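Local atomic coordinates of manganese-dependent ADP-ribose/CDP-alcohol diphosphatase (Danio rerio, PDB entry 2NXF), a protein that probably hydrolyses ADP-ribose and CDP-alcohols such as CDP-choline, using a dinuclear metal centre. Residues E50-V55 with F296-L301; Q173-L178 with R193-N198; L229-C234 with C240-H245. All coordinates share one frame; numbering follows the deposited sequence. Where two conformers were deposited one is given.

Contact 1 (E50-V55 with F296-L301); sequences ERVQCV and FATAYL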
loop_
_atom_site.group_PDB
_atom_site.type_symbol
_atom_site.label_atom_id
_atom_site.label_comp_id
_atom_site.label_asym_id
_atom_site.label_seq_id
_atom_site.Cartn_x
_atom_site.Cartn_y
_atom_site.Cartn_z
ATOM N N GLU A 50 8.156 -7.617 -20.289
ATOM C CA GLU A 50 9.234 -6.817 -19.717
ATOM C C GLU A 50 10.265 -7.671 -18.962
ATOM O O GLU A 50 11.317 -7.161 -18.575
ATOM C CB GLU A 50 8.624 -5.756 -18.765
ATOM C CG GLU A 50 7.985 -4.611 -19.569
ATOM C CD GLU A 50 7.163 -3.631 -18.739
ATOM O OE1 GLU A 50 6.765 -3.954 -17.617
ATOM O OE2 GLU A 50 6.857 -2.541 -19.271
ATOM N N ARG A 51 9.935 -8.950 -18.725
ATOM C CA ARG A 51 10.774 -9.848 -17.885
ATOM C C ARG A 51 11.044 -9.193 -16.473
ATOM O O ARG A 51 12.183 -9.150 -15.989
ATOM C CB ARG A 51 12.062 -10.292 -18.646
ATOM C CG ARG A 51 11.765 -10.935 -20.022
ATOM C CD ARG A 51 12.994 -11.614 -20.624
ATOM N NE ARG A 51 12.661 -12.321 -21.862
ATOM C CZ ARG A 51 13.465 -13.192 -22.463
ATOM N NH1 ARG A 51 13.069 -13.779 -23.585
ATOM N NH2 ARG A 51 14.670 -13.469 -21.952
ATOM N N VAL A 52 9.983 -8.691 -15.823
ATOM C CA VAL A 52 10.146 -8.054 -14.471
ATOM C C VAL A 52 10.659 -9.092 -13.458
ATOM O O VAL A 52 10.357 -10.280 -13.588
ATOM C CB VAL A 52 8.869 -7.357 -13.894
ATOM C CG1 VAL A 52 8.300 -6.332 -14.889
ATOM C CG2 VAL A 52 7.806 -8.387 -13.489
ATOM N N GLN A 53 11.409 -8.640 -12.456
ATOM C CA GLN A 53 12.008 -9.558 -11.494
ATOM C C GLN A 53 11.107 -9.842 -10.294
ATOM O O GLN A 53 11.305 -10.834 -9.591
ATOM C CB GLN A 53 13.380 -9.052 -11.063
ATOM C CG GLN A 53 14.428 -9.210 -12.158
ATOM C CD GLN A 53 15.592 -8.265 -12.003
ATOM O OE1 GLN A 53 15.517 -7.101 -12.397
ATOM N NE2 GLN A 53 16.692 -8.766 -11.448
ATOM N N CYS A 54 10.125 -8.965 -10.075
ATOM C CA CYS A 54 9.059 -9.180 -9.085
ATOM C C CYS A 54 7.947 -8.163 -9.315
ATOM O O CYS A 54 8.050 -7.314 -10.195
ATOM C CB CYS A 54 9.578 -9.104 -7.639
ATOM S SG CYS A 54 9.969 -7.445 -7.029
ATOM N N VAL A 55 6.871 -8.298 -8.550
ATOM C CA VAL A 55 5.777 -7.348 -8.579
ATOM C C VAL A 55 5.520 -6.968 -7.124
ATOM O O VAL A 55 5.629 -7.817 -6.241
ATOM C CB VAL A 55 4.497 -7.970 -9.213
ATOM C CG1 VAL A 55 3.300 -7.022 -9.109
ATOM C CG2 VAL A 55 4.768 -8.377 -10.705
ATOM N N PHE A 296 -1.287 1.106 -13.843
ATOM C CA PHE A 296 -0.235 0.316 -13.245
ATOM C C PHE A 296 1.084 0.894 -13.727
ATOM O O PHE A 296 1.110 1.836 -14.525
ATOM C CB PHE A 296 -0.359 -1.190 -13.591
ATOM C CG PHE A 296 0.106 -1.550 -14.987
ATOM C CD1 PHE A 296 1.358 -2.145 -15.202
ATOM C CD2 PHE A 296 -0.714 -1.318 -16.087
ATOM C CE1 PHE A 296 1.791 -2.482 -16.507
ATOM C CE2 PHE A 296 -0.298 -1.671 -17.398
ATOM C CZ PHE A 296 0.956 -2.242 -17.603
ATOM N N ALA A 297 2.182 0.356 -13.217
ATOM C CA ALA A 297 3.480 0.840 -13.657
ATOM C C ALA A 297 4.524 -0.271 -13.645
ATOM O O ALA A 297 4.300 -1.357 -13.068
ATOM C CB ALA A 297 3.923 1.995 -12.753
ATOM N N THR A 298 5.672 0.039 -14.221
ATOM C CA THR A 298 6.877 -0.762 -14.069
ATOM C C THR A 298 7.984 0.195 -13.654
ATOM O O THR A 298 8.141 1.262 -14.255
ATOM C CB THR A 298 7.263 -1.460 -15.379
ATOM O OG1 THR A 298 6.137 -2.219 -15.849
ATOM C CG2 THR A 298 8.459 -2.394 -15.159
ATOM N N ALA A 299 8.747 -0.195 -12.640
ATOM C CA ALA A 299 9.828 0.643 -12.156
ATOM C C ALA A 299 11.160 0.015 -12.504
ATOM O O ALA A 299 11.336 -1.207 -12.406
ATOM C CB ALA A 299 9.714 0.863 -10.650
ATOM N N TYR A 300 12.083 0.876 -12.913
ATOM C CA TYR A 300 13.425 0.482 -13.291
ATOM C C TYR A 300 14.417 1.198 -12.374
ATOM O O TYR A 300 14.472 2.422 -12.360
ATOM C CB TYR A 300 13.683 0.869 -14.755
ATOM C CG TYR A 300 12.777 0.162 -15.744
ATOM C CD1 TYR A 300 13.225 -0.974 -16.415
ATOM C CD2 TYR A 300 11.486 0.623 -16.004
ATOM C CE1 TYR A 300 12.415 -1.643 -17.320
ATOM C CE2 TYR A 300 10.657 -0.042 -16.924
ATOM C CZ TYR A 300 11.144 -1.184 -17.566
ATOM O OH TYR A 300 10.363 -1.864 -18.477
ATOM N N LEU A 301 15.199 0.422 -11.621
ATOM C CA LEU A 301 16.235 0.957 -10.758
ATOM C C LEU A 301 17.562 0.871 -11.496
ATOM O O LEU A 301 18.036 -0.219 -11.814
ATOM C CB LEU A 301 16.304 0.173 -9.439
ATOM C CG LEU A 301 15.063 0.274 -8.548
ATOM C CD1 LEU A 301 15.148 -0.756 -7.416
ATOM C CD2 LEU A 301 14.902 1.697 -7.989
HETATM O O HOH W 1 12.174 -4.678 -19.016
HETATM O O HOH W 2 7.650 0.039 -19.065
#
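Thr298 OG1 donates a 2.6 Å hydrogen bond to Glu50 OE1, the one direct hydrogen bond between Glu50-Val55 and Phe296-Leu301. The hydroxyl reaches OE1 on the syn side of the carboxylate, 22° out of its plane. These two side chains arrive from opposite directions: Glu50 is extended beyond CG, and Thr298 holds OG1 anti to its carbonyl carbon (chi1 -54°), a torsion that presents the hydroxyl to the acid while CG2 is left to meet Val52. That apolar touch, Thr298 CG2 to Val52 CG1, measures 4.0 Å. Tyr300 crosses Glu50 at about a right angle, its ring turned 76° from the carboxylate plane. Its OH stays 3.7 Å from Glu50 OE2, and two waters bridge the residues weakly. One water donates to Glu50 OE2 at 2.7 Å and another donates to the backbone Glu50 O, also at 2.7 Å; both sit at the edge of the tyrosine ring, in its plane, with weak contacts to Tyr300 OH.

Segment 50-55 leads into strand 54-57 and 296-301 lies in strand 295-301, both of one mixed sheet of the calcineurin-like phosphoesterase fold, but strand 6-11 runs between them. The 8.0 Å from Val52 CA to Thr298 CA, the nearest CA pair, agrees with a contact made through side chains. Strand 6-11, helix 35-49 and strand 54-57 form a beta-alpha-beta crossover, and Glu50 follows helix 35-49 on the way to the strand. Arg51, with positive phi, is the first residue to leave helical geometry, in a Schellman motif. Farther out, Arg311 of strand 305-312 grips both partners: NH2 forms a salt bridge with Glu50 OE2, and NH1 bonds to Thr298 OG1, which is thereby held twice. Trp47 of the helix packs on Thr298 and bonds through NE1 to Ala297 O.

Contact 2 (Q173-L178 with R193-N198); sequences QHNHNL and RFVKFN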
loop_
_atom_site.group_PDB
_atom_site.type_symbol
_atom_site.label_atom_id
_atom_site.label_comp_id
_atom_site.label_asym_id
_atom_site.label_seq_id
_atom_site.Cartn_x
_atom_site.Cartn_y
_atom_site.Cartn_z
ATOM N N GLN A 173 -10.609 9.461 20.295
ATOM C CA GLN A 173 -10.146 10.757 20.813
ATOM C C GLN A 173 -10.250 11.848 19.740
ATOM O O GLN A 173 -10.495 13.016 20.049
ATOM C CB GLN A 173 -8.711 10.667 21.345
ATOM C CG GLN A 173 -8.213 11.916 22.091
ATOM C CD GLN A 173 -9.143 12.376 23.206
ATOM O OE1 GLN A 173 -9.750 11.562 23.918
ATOM N NE2 GLN A 173 -9.258 13.695 23.372
ATOM N N HIS A 174 -10.080 11.453 18.481
ATOM C CA HIS A 174 -10.113 12.397 17.374
ATOM C C HIS A 174 -11.446 12.425 16.636
ATOM O O HIS A 174 -11.795 13.439 16.012
ATOM C CB HIS A 174 -8.993 12.062 16.389
ATOM C CG HIS A 174 -7.620 12.332 16.925
ATOM N ND1 HIS A 174 -7.021 13.573 16.843
ATOM C CD2 HIS A 174 -6.733 11.526 17.556
ATOM C CE1 HIS A 174 -5.824 13.519 17.402
ATOM N NE2 HIS A 174 -5.622 12.287 17.837
ATOM N N ASN A 175 -12.190 11.323 16.712
ATOM C CA ASN A 175 -13.432 11.171 15.965
ATOM C C ASN A 175 -14.579 10.746 16.870
ATOM O O ASN A 175 -14.596 9.633 17.391
ATOM C CB ASN A 175 -13.229 10.161 14.824
ATOM C CG ASN A 175 -14.399 10.119 13.848
ATOM O OD1 ASN A 175 -15.498 10.613 14.142
ATOM N ND2 ASN A 175 -14.169 9.515 12.687
ATOM N N HIS A 176 -15.548 11.637 17.030
ATOM C CA HIS A 176 -16.648 11.419 17.959
ATOM C C HIS A 176 -17.891 10.803 17.280
ATOM O O HIS A 176 -18.942 10.606 17.923
ATOM C CB HIS A 176 -16.958 12.739 18.665
ATOM C CG HIS A 176 -15.848 13.224 19.558
ATOM N ND1 HIS A 176 -16.028 14.231 20.484
ATOM C CD2 HIS A 176 -14.557 12.824 19.688
ATOM C CE1 HIS A 176 -14.893 14.442 21.129
ATOM N NE2 HIS A 176 -13.986 13.601 20.667
ATOM N N ASN A 177 -17.759 10.492 15.988
ATOM C CA ASN A 177 -18.830 9.853 15.229
ATOM C C ASN A 177 -18.893 8.357 15.576
ATOM O O ASN A 177 -18.647 7.507 14.718
ATOM C CB ASN A 177 -18.596 10.014 13.717
ATOM C CG ASN A 177 -18.685 11.463 13.237
ATOM O OD1 ASN A 177 -17.817 11.934 12.481
ATOM N ND2 ASN A 177 -19.745 12.153 13.627
ATOM N N LEU A 178 -19.235 8.036 16.832
ATOM C CA LEU A 178 -19.175 6.631 17.272
ATOM C C LEU A 178 -20.135 5.716 16.509
ATOM O O LEU A 178 -19.881 4.515 16.380
ATOM C CB LEU A 178 -19.389 6.509 18.785
ATOM C CG LEU A 178 -18.411 7.306 19.652
ATOM C CD1 LEU A 178 -18.739 7.122 21.136
ATOM C CD2 LEU A 178 -16.953 6.984 19.374
ATOM N N ARG A 193 -8.156 12.462 8.594
ATOM C CA ARG A 193 -7.529 11.133 8.522
ATOM C C ARG A 193 -7.969 10.184 9.631
ATOM O O ARG A 193 -7.753 8.974 9.533
ATOM C CB ARG A 193 -5.999 11.250 8.519
ATOM C CG ARG A 193 -5.382 11.623 9.866
ATOM C CD ARG A 193 -3.882 11.919 9.685
ATOM N NE ARG A 193 -3.186 12.149 10.948
ATOM C CZ ARG A 193 -3.165 13.304 11.616
ATOM N NH1 ARG A 193 -3.846 14.374 11.180
ATOM N NH2 ARG A 193 -2.466 13.404 12.749
ATOM N N PHE A 194 -8.562 10.730 10.701
ATOM C CA PHE A 194 -8.959 9.900 11.839
ATOM C C PHE A 194 -10.313 9.250 11.602
ATOM O O PHE A 194 -11.344 9.658 12.169
ATOM C CB PHE A 194 -8.911 10.706 13.147
ATOM C CG PHE A 194 -7.497 10.999 13.594
ATOM C CD1 PHE A 194 -6.690 9.975 14.098
ATOM C CD2 PHE A 194 -6.966 12.277 13.477
ATOM C CE1 PHE A 194 -5.378 10.232 14.495
ATOM C CE2 PHE A 194 -5.656 12.546 13.875
ATOM C CZ PHE A 194 -4.866 11.524 14.389
ATOM N N VAL A 195 -10.267 8.223 10.759
ATOM C CA VAL A 195 -11.412 7.421 10.357
ATOM C C VAL A 195 -11.036 5.946 10.463
ATOM O O VAL A 195 -9.848 5.603 10.435
ATOM C CB VAL A 195 -11.867 7.723 8.893
ATOM C CG1 VAL A 195 -12.522 9.096 8.831
ATOM C CG2 VAL A 195 -10.698 7.628 7.908
ATOM N N LYS A 196 -12.059 5.103 10.577
ATOM C CA LYS A 196 -11.945 3.666 10.809
ATOM C C LYS A 196 -11.258 2.934 9.649
ATOM O O LYS A 196 -10.659 1.862 9.841
ATOM C CB LYS A 196 -13.365 3.117 11.027
ATOM C CG LYS A 196 -13.482 1.683 11.450
ATOM C CD LYS A 196 -14.959 1.334 11.641
ATOM C CE LYS A 196 -15.174 -0.163 11.604
ATOM N NZ LYS A 196 -16.583 -0.536 11.964
ATOM N N PHE A 197 -11.335 3.506 8.441
ATOM C CA PHE A 197 -10.697 2.850 7.293
ATOM C C PHE A 197 -9.196 3.162 7.149
ATOM O O PHE A 197 -8.563 2.699 6.210
ATOM C CB PHE A 197 -11.471 3.095 5.994
ATOM C CG PHE A 197 -11.620 4.544 5.594
ATOM C CD1 PHE A 197 -10.590 5.203 4.899
ATOM C CD2 PHE A 197 -12.827 5.224 5.820
ATOM C CE1 PHE A 197 -10.743 6.533 4.454
ATOM C CE2 PHE A 197 -12.999 6.565 5.375
ATOM C CZ PHE A 197 -11.967 7.211 4.698
ATOM N N ASN A 198 -8.659 3.955 8.082
ATOM C CA ASN A 198 -7.229 4.183 8.185
ATOM C C ASN A 198 -6.628 3.491 9.407
ATOM O O ASN A 198 -7.306 2.762 10.136
ATOM C CB ASN A 198 -6.904 5.684 8.188
ATOM C CG ASN A 198 -7.249 6.348 6.883
ATOM O OD1 ASN A 198 -7.305 5.695 5.824
ATOM N ND2 ASN A 198 -7.454 7.661 6.927
#
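His174 and Phe194 both set CG anti to their own carbonyl carbon (chi1 -69° and -72°), and with these matching torsions their rings meet face to face. The planes differ by 5° and the centroids lie 3.6 Å apart, so the rings overlap closely; His174 ND1 is 3.4 Å from Phe194 CE2. His174 CB also leans over the phenyl face, 3.3 Å from Phe194 CG, in a CH-pi contact. Over the opposite phenyl face, toward the rim, sits Arg193 CG, while the guanidinium meets the ring only at its CE2 edge, with CE2 over the guanidinium centre. Glu191 OE1 bonds His174 ND1 and probably fixes the rotation of that ring, while a bound zinc ion, distinct from the two of the dinuclear centre, lies about 2 Å from the nearest His174 side-chain atom, close enough for direct coordination.

Asn175, the first residue beyond the helix, points its amide at the second segment: ND2 donates to Phe194 O at 2.9 Å, in the carbonyl plane, though the bond is bent and the oxygen tilted out of the amide plane. ND2 is also bonded to Leu183 O. The amide's OD1 accepts from Asn177 N at 2.9 Å, closing an Asx turn. Asn198 OD1 is bonded to NE2 of the zinc ligand His265, a second-shell position of the metallophosphoesterase active site.

Contact 3 (L229-C234 with C240-H245); sequences LPVHPC and CLAWNH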
loop_
_atom_site.group_PDB
_atom_site.type_symbol
_atom_site.label_atom_id
_atom_site.label_comp_id
_atom_site.label_asym_id
_atom_site.label_seq_id
_atom_site.Cartn_x
_atom_site.Cartn_y
_atom_site.Cartn_z
ATOM N N LEU A 229 -1.071 2.887 3.096
ATOM C CA LEU A 229 -1.423 4.283 3.350
ATOM C C LEU A 229 -0.287 5.255 3.073
ATOM O O LEU A 229 0.867 5.023 3.484
ATOM C CB LEU A 229 -1.834 4.480 4.828
ATOM C CG LEU A 229 -3.082 3.711 5.288
ATOM C CD1 LEU A 229 -3.355 3.994 6.788
ATOM C CD2 LEU A 229 -4.273 4.045 4.441
ATOM N N PRO A 230 -0.611 6.373 2.407
ATOM C CA PRO A 230 0.362 7.464 2.236
ATOM C C PRO A 230 0.617 8.193 3.560
ATOM O O PRO A 230 -0.212 8.132 4.487
ATOM C CB PRO A 230 -0.332 8.403 1.239
ATOM C CG PRO A 230 -1.794 8.158 1.429
ATOM C CD PRO A 230 -1.891 6.668 1.737
ATOM N N VAL A 231 1.761 8.871 3.633
ATOM C CA VAL A 231 2.113 9.622 4.846
ATOM C C VAL A 231 2.438 11.096 4.595
ATOM O O VAL A 231 2.506 11.880 5.540
ATOM C CB VAL A 231 3.268 8.955 5.643
ATOM C CG1 VAL A 231 2.880 7.525 6.118
ATOM C CG2 VAL A 231 4.580 8.945 4.801
ATOM N N HIS A 232 2.620 11.501 3.336
ATOM C CA HIS A 232 2.950 12.917 3.084
ATOM C C HIS A 232 1.715 13.661 2.574
ATOM O O HIS A 232 1.140 13.277 1.563
ATOM C CB HIS A 232 4.109 13.055 2.091
ATOM C CG HIS A 232 4.806 14.377 2.184
ATOM N ND1 HIS A 232 4.137 15.580 2.075
ATOM C CD2 HIS A 232 6.108 14.684 2.394
ATOM C CE1 HIS A 232 5.002 16.572 2.216
ATOM N NE2 HIS A 232 6.205 16.055 2.411
ATOM N N PRO A 233 1.296 14.730 3.287
ATOM C CA PRO A 233 0.121 15.483 2.858
ATOM C C PRO A 233 0.155 16.027 1.418
ATOM O O PRO A 233 -0.909 16.304 0.856
ATOM C CB PRO A 233 0.059 16.651 3.864
ATOM C CG PRO A 233 0.764 16.160 5.050
ATOM C CD PRO A 233 1.860 15.264 4.545
ATOM N N CYS A 234 1.351 16.202 0.839
ATOM C CA CYS A 234 1.468 16.661 -0.565
ATOM C C CYS A 234 1.152 15.566 -1.575
ATOM O O CYS A 234 0.944 15.851 -2.758
ATOM C CB CYS A 234 2.854 17.251 -0.891
ATOM S SG CYS A 234 4.315 16.272 -0.418
ATOM N N CYS A 240 -6.934 10.274 3.435
ATOM C CA CYS A 240 -6.271 9.001 3.152
ATOM C C CYS A 240 -4.976 8.773 3.925
ATOM O O CYS A 240 -4.333 7.737 3.761
ATOM C CB CYS A 240 -5.984 8.893 1.654
ATOM S SG CYS A 240 -7.489 8.779 0.708
ATOM N N LEU A 241 -4.569 9.731 4.750
ATOM C CA LEU A 241 -3.248 9.625 5.417
ATOM C C LEU A 241 -3.286 8.683 6.617
ATOM O O LEU A 241 -4.318 8.594 7.318
ATOM C CB LEU A 241 -2.818 11.009 5.940
ATOM C CG LEU A 241 -2.569 12.073 4.866
ATOM C CD1 LEU A 241 -2.483 13.469 5.484
ATOM C CD2 LEU A 241 -1.297 11.714 4.082
ATOM N N ALA A 242 -2.156 8.033 6.885
ATOM C CA ALA A 242 -1.983 7.277 8.141
ATOM C C ALA A 242 -2.241 8.135 9.364
ATOM O O ALA A 242 -1.938 9.333 9.390
ATOM C CB ALA A 242 -0.585 6.686 8.243
ATOM N N TRP A 243 -2.802 7.515 10.395
ATOM C CA TRP A 243 -3.076 8.239 11.638
ATOM C C TRP A 243 -1.873 9.019 12.189
ATOM O O TRP A 243 -1.998 10.199 12.556
ATOM C CB TRP A 243 -3.576 7.284 12.726
ATOM C CG TRP A 243 -4.942 6.690 12.485
ATOM C CD1 TRP A 243 -5.882 7.062 11.554
ATOM C CD2 TRP A 243 -5.523 5.623 13.238
ATOM N NE1 TRP A 243 -7.010 6.270 11.678
ATOM C CE2 TRP A 243 -6.801 5.364 12.692
ATOM C CE3 TRP A 243 -5.068 4.842 14.313
ATOM C CZ2 TRP A 243 -7.663 4.371 13.213
ATOM C CZ3 TRP A 243 -5.911 3.845 14.815
ATOM C CH2 TRP A 243 -7.192 3.622 14.269
ATOM N N ASN A 244 -0.721 8.354 12.236
ATOM C CA ASN A 244 0.488 8.994 12.743
ATOM C C ASN A 244 1.467 9.254 11.611
ATOM O O ASN A 244 2.654 8.991 11.735
ATOM C CB ASN A 244 1.119 8.204 13.918
ATOM C CG ASN A 244 1.540 6.793 13.531
ATOM O OD1 ASN A 244 1.015 6.203 12.593
ATOM N ND2 ASN A 244 2.494 6.241 14.288
ATOM N N HIS A 245 0.953 9.823 10.520
ATOM C CA HIS A 245 1.782 10.050 9.329
ATOM C C HIS A 245 3.021 10.904 9.657
ATOM O O HIS A 245 4.093 10.663 9.105
ATOM C CB HIS A 245 0.954 10.683 8.192
ATOM C CG HIS A 245 0.549 12.105 8.456
ATOM N ND1 HIS A 245 1.154 13.188 7.850
ATOM C CD2 HIS A 245 -0.383 12.619 9.291
ATOM C CE1 HIS A 245 0.602 14.304 8.291
ATOM N NE2 HIS A 245 -0.331 13.987 9.169
#
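The His245 imidazole meets Val231 O at its edge, near the ring plane, and carries Leu241 CD1 over the centre of one face, 4.2 Å above it. Pro233 comes in obliquely, its CG 3.7 Å from His245 CE1, the two side chains crossing at about a right angle. His245 ND1 donates to Val231 O at 3.0 Å, a bent bond (138° at the hydrogen). The ring gets there because CG sits between the backbone N and the carbonyl carbon (chi1 70°), which turns ND1 toward Val231 O. With the imidazole replaced by an alanine, Val231 O would probably lose its side-chain donor, and Pro233 CG and Leu241 CD1 the ring they both pack on, leaving a gap where it lay.

Both segments belong to the long connection of a beta-alpha-beta crossover, from strand 222-227 through helix 245-253 to the parallel strand 258-263, and Asn244 is the residue just before that helix. A second, straighter bond ties the loop to itself: Ala242 N donates to Pro230 O at 3.1 Å, nearly along the C=O axis. The same oxygen receives a CA-H...O contact from Leu241 CA at 3.5 Å. Leu229 CD1 rests 3.8 Å from Ala242 CA, and that leucine also packs against His265, a zinc ligand, immediately after the ligand His228. The buried Cys240 O has no polar partner in the model; Pro230 CD lies 3.3 Å from it. At the outer end His232 ND1 accepts from Cys234 N while its NE2 is bonded to Asp274, and a disulfide joins Cys234 to Cys272.

Contacts 2 and 3 lie on the same side of the chain's centre and touch: Arg193 NE is 2.8 Å from Trp243 O, and Trp243 NE1 is 3.2 Å from Val195 O, both probable hydrogen bonds. Contact 1 is on the opposite side, its centre about 36 Å from that of contact 2 and about 25 Å from that of contact 3. It sits on the sheet containing strands 54-57 and 295-301, is only partly buried, and uses charge and water. Contact 3, closest to the middle of the chain, lies in a loop following strand 222-227 of the other sheet and relies on apolar side chains and backbone carbonyls. Contact 2 is buried locally though peripheral, and its main element is an aromatic stack.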